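PDB 4M85: N-acetyltransferase, which probably transfers an acetyl group from acetyl-coenzyme A to an amine, as is usual for enzymes of the GNAT family. Local coordinates for residues K86-E89 with L90-L93; D50-Y53 with R54-Q58. All coordinates share one frame; numbering follows the deposited sequence.

Contact 1. Residues K86-E89 with L90-L93; sequences KAWE and LLDL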
# COMPACT_ATOMS: atom_id res chain seq x y z
N LYS A 86 -5.51 5.10 -12.68
CA LYS A 86 -6.62 5.64 -13.48
C LYS A 86 -7.94 4.94 -13.16
O LYS A 86 -9.01 5.54 -13.25
CB LYS A 86 -6.29 5.54 -14.97
CG LYS A 86 -7.23 6.31 -15.88
CD LYS A 86 -6.63 6.37 -17.28
CE LYS A 86 -7.60 6.95 -18.31
NZ LYS A 86 -8.16 8.25 -17.86
N ALA A 87 -7.87 3.69 -12.72
CA ALA A 87 -9.08 2.93 -12.42
C ALA A 87 -9.92 3.53 -11.28
O ALA A 87 -11.11 3.22 -11.16
CB ALA A 87 -8.75 1.46 -12.12
N TRP A 88 -9.32 4.41 -10.48
CA TRP A 88 -10.05 5.20 -9.51
C TRP A 88 -11.31 5.85 -10.11
O TRP A 88 -12.35 5.96 -9.44
CB TRP A 88 -9.14 6.26 -8.92
CG TRP A 88 -9.73 7.02 -7.78
CD1 TRP A 88 -10.33 8.24 -7.83
CD2 TRP A 88 -9.72 6.63 -6.40
NE1 TRP A 88 -10.71 8.63 -6.56
CE2 TRP A 88 -10.35 7.66 -5.67
CE3 TRP A 88 -9.24 5.52 -5.72
CZ2 TRP A 88 -10.51 7.60 -4.29
CZ3 TRP A 88 -9.41 5.46 -4.36
CH2 TRP A 88 -10.05 6.49 -3.65
N GLU A 89 -11.21 6.24 -11.38
CA GLU A 89 -12.31 6.88 -12.09
C GLU A 89 -13.54 5.99 -12.35
O GLU A 89 -14.63 6.50 -12.65
CB GLU A 89 -11.77 7.46 -13.38
CG GLU A 89 -10.70 8.51 -13.15
CD GLU A 89 -10.34 9.28 -14.41
OE1 GLU A 89 -10.25 8.62 -15.49
OE2 GLU A 89 -10.17 10.52 -14.30
N LEU A 90 -13.39 4.68 -12.22
CA LEU A 90 -14.49 3.74 -12.40
C LEU A 90 -15.28 3.47 -11.12
O LEU A 90 -16.19 2.64 -11.13
CB LEU A 90 -13.97 2.41 -12.97
CG LEU A 90 -13.09 2.59 -14.24
CD1 LEU A 90 -12.52 1.27 -14.74
CD2 LEU A 90 -13.91 3.26 -15.32
N LEU A 91 -14.93 4.13 -10.02
CA LEU A 91 -15.61 3.90 -8.73
C LEU A 91 -16.88 4.75 -8.64
O LEU A 91 -16.98 5.79 -9.30
CB LEU A 91 -14.67 4.23 -7.55
CG LEU A 91 -13.34 3.48 -7.54
CD1 LEU A 91 -12.44 3.87 -6.37
CD2 LEU A 91 -13.61 1.97 -7.56
N ASP A 92 -17.83 4.31 -7.82
CA ASP A 92 -19.09 5.01 -7.63
C ASP A 92 -18.93 5.97 -6.45
O ASP A 92 -19.14 5.59 -5.30
CB ASP A 92 -20.24 4.04 -7.33
CG ASP A 92 -20.33 2.91 -8.33
OD1 ASP A 92 -20.27 3.16 -9.56
OD2 ASP A 92 -20.48 1.76 -7.88
N LEU A 93 -18.58 7.22 -6.77
CA LEU A 93 -18.12 8.20 -5.81
C LEU A 93 -18.92 9.50 -5.89
O LEU A 93 -19.35 9.90 -6.97
CB LEU A 93 -16.65 8.52 -6.05
CG LEU A 93 -15.68 7.34 -5.92
CD1 LEU A 93 -14.26 7.85 -6.15
CD2 LEU A 93 -15.81 6.67 -4.55
O HOH W 1 -17.93 6.11 -12.36

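Contact 2. Residues D50-Y53 with R54-Q58; sequences DATY and RTFYQ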
# COMPACT_ATOMS: atom_id res chain seq x y z
N ASP A 50 -14.25 -2.82 -6.65
CA ASP A 50 -15.11 -2.44 -7.77
C ASP A 50 -14.37 -2.18 -9.09
O ASP A 50 -14.99 -2.11 -10.16
CB ASP A 50 -15.96 -1.21 -7.37
CG ASP A 50 -16.97 -1.56 -6.28
OD1 ASP A 50 -17.28 -2.76 -6.14
OD2 ASP A 50 -17.47 -0.67 -5.56
N ALA A 51 -13.05 -2.06 -9.01
CA ALA A 51 -12.21 -1.85 -10.17
C ALA A 51 -10.79 -2.19 -9.73
O ALA A 51 -10.53 -2.26 -8.53
CB ALA A 51 -12.29 -0.41 -10.63
N THR A 52 -9.88 -2.34 -10.66
CA THR A 52 -8.51 -2.72 -10.32
C THR A 52 -7.63 -1.50 -10.12
O THR A 52 -6.77 -1.17 -10.96
CB THR A 52 -7.93 -3.70 -11.35
OG1 THR A 52 -8.88 -4.74 -11.54
CG2 THR A 52 -6.64 -4.35 -10.84
N TYR A 53 -7.88 -0.85 -8.98
CA TYR A 53 -7.12 0.27 -8.50
C TYR A 53 -5.82 -0.30 -7.89
O TYR A 53 -5.68 -1.51 -7.76
CB TYR A 53 -7.96 1.11 -7.49
CG TYR A 53 -7.21 2.31 -7.02
CD1 TYR A 53 -6.79 3.26 -7.91
CD2 TYR A 53 -6.87 2.47 -5.68
CE1 TYR A 53 -6.04 4.34 -7.51
CE2 TYR A 53 -6.14 3.57 -5.26
CZ TYR A 53 -5.72 4.50 -6.18
OH TYR A 53 -4.95 5.59 -5.82
N ARG A 54 -4.87 0.57 -7.61
CA ARG A 54 -3.65 0.20 -6.84
C ARG A 54 -3.96 -0.76 -5.68
O ARG A 54 -3.31 -1.83 -5.51
CB ARG A 54 -3.02 1.46 -6.26
CG ARG A 54 -2.24 2.32 -7.24
CD ARG A 54 -1.91 3.64 -6.56
NE ARG A 54 -1.38 4.65 -7.47
CZ ARG A 54 -0.08 4.86 -7.72
NH1 ARG A 54 0.87 4.12 -7.15
NH2 ARG A 54 0.27 5.85 -8.53
N THR A 55 -4.97 -0.39 -4.90
CA THR A 55 -5.37 -1.16 -3.72
C THR A 55 -6.36 -2.31 -3.99
O THR A 55 -7.02 -2.77 -3.06
CB THR A 55 -5.92 -0.23 -2.62
OG1 THR A 55 -6.99 0.53 -3.14
CG2 THR A 55 -4.86 0.75 -2.17
N PHE A 56 -6.47 -2.79 -5.23
CA PHE A 56 -7.30 -3.97 -5.48
C PHE A 56 -6.93 -5.08 -4.52
O PHE A 56 -5.76 -5.26 -4.22
CB PHE A 56 -7.18 -4.51 -6.91
CG PHE A 56 -8.41 -5.22 -7.40
CD1 PHE A 56 -8.32 -6.38 -8.19
CD2 PHE A 56 -9.70 -4.70 -7.15
CE1 PHE A 56 -9.49 -7.00 -8.69
CE2 PHE A 56 -10.84 -5.32 -7.61
CZ PHE A 56 -10.74 -6.48 -8.39
N TYR A 57 -7.92 -5.84 -4.05
CA TYR A 57 -7.67 -6.95 -3.12
C TYR A 57 -6.78 -8.01 -3.73
O TYR A 57 -6.12 -8.76 -3.00
CB TYR A 57 -8.99 -7.57 -2.58
CG TYR A 57 -9.74 -8.43 -3.57
CD1 TYR A 57 -10.69 -7.87 -4.41
CD2 TYR A 57 -9.51 -9.79 -3.66
CE1 TYR A 57 -11.38 -8.63 -5.31
CE2 TYR A 57 -10.19 -10.58 -4.57
CZ TYR A 57 -11.12 -9.99 -5.40
OH TYR A 57 -11.80 -10.74 -6.33
N GLN A 58 -6.74 -8.07 -5.07
CA GLN A 58 -5.87 -8.99 -5.78
C GLN A 58 -4.41 -8.56 -5.69
O GLN A 58 -3.56 -9.29 -6.13
CB GLN A 58 -6.23 -9.07 -7.27
CG GLN A 58 -7.58 -9.68 -7.55
CD GLN A 58 -7.81 -9.88 -9.04
OE1 GLN A 58 -7.55 -8.99 -9.85
NE2 GLN A 58 -8.31 -11.06 -9.41

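Contact 1. Residues K86-E89 with L90-L93
Leu91 lays its side chain against Trp88, three residues back along a short 3-10 turn. Its CB lies 3.5 Å from Trp88 O, and CG is nearer still to that oxygen, so the branch point sits beside the carbonyl before the chain turns to the ring. CG stands anti to the carbonyl carbon of Leu91 (chi1 -56°), and from there CD1 reaches over one face of the indole. CD1 is 4.0 Å from the centroid of the Trp88 six-membered ring and 22° off its normal, a CH-pi contact displaced toward the CE3 side. CD2 turns away from the ring toward Asp50. Leu93 reaches the same indole elsewhere: its CD1 is 3.7 Å from Trp88 NE1, at an oblique approach, with the two side chains crossing at about a right angle.

The backbone supplies the scaffold. Leu90 N donates to Ala87 O at 2.9 Å and Leu91 N to Trp88 O at 3.2 Å. On the exposed side Lys86 NZ bridges to Glu89 OE1 at 3.2 Å, on the syn side but tilted about 32° out of the carboxylate plane. Ala43 and Ser47 of helix 37-49 also touch the buried indole. Successive i to i+3 bonds identify a 3-10 turn, which here follows helix 81-86 and packs its tryptophan against helix 37-49 of the GNAT fold.

Contact 2. Residues D50-Y53 with R54-Q58
A type I beta turn from Tyr53 to Phe56, entered through an inverse gamma turn centred on Thr52, organises the loop between helix 37-49 and strand 60-65. The beta turn is closed by Phe56 N donating to Tyr53 O at 2.9 Å, with an N-H...O angle of 159°; the gamma turn has a weak bond from Tyr53 N to Ala51 O. Together they bring Phe56 back over Thr52. Thr52 CA lies 4.1 Å from the centroid of the Phe56 ring, a CH-pi contact over the face, and Thr52 OG1 stands over that same face, 3.7 Å from Phe56 CE1. Tyr57 CD1 covers the opposite face. Ala51 O approaches the ring obliquely, 2.9 Å from Phe56 CD2.

At the other end, CG of Tyr53 is anti to the backbone N (chi1 -178°), which swings the phenol beneath the start of Arg54, so that Arg54 N and CB lie over one face, CB 4.0 Å from the Tyr53 centroid. The extended Arg54 chain brings CD to 3.7 Å from Tyr53 OH. Thr55 OG1 approaches the ring edge in plane, 3.2 Å from Tyr53 CD2, and shares a hydrogen bond with Ser47 OG.

Glu85 OE1 takes both the Tyr53 hydroxyl and Arg54 NE, and Glu81 forms a second salt bridge with Arg54 NH1. These two carboxylates probably stabilise the buried positive charge, while the apolar part of Arg54 packs on the phenol.

Overall arrangement
Contact 2 closes before contact 1 opens along the chain, yet their centres are only about 10 Å apart, on the same side of the molecule's centre. An edge-to-face pairing of Tyr53 and Trp88 joins them, with Trp88 CE3 3.7 Å from Tyr53 CE2. Beside it Ala87 CB packs on Thr52 O at 3.5 Å, and Leu91 CD2 meets Asp50 CB at 4.0 Å. Helix 81-86, which supplies the acidic partners of contact 2, ends in Lys86, the first residue of contact 1. Ser47 of helix 37-49 touches Trp88 and Tyr53, placing both loops against one helix.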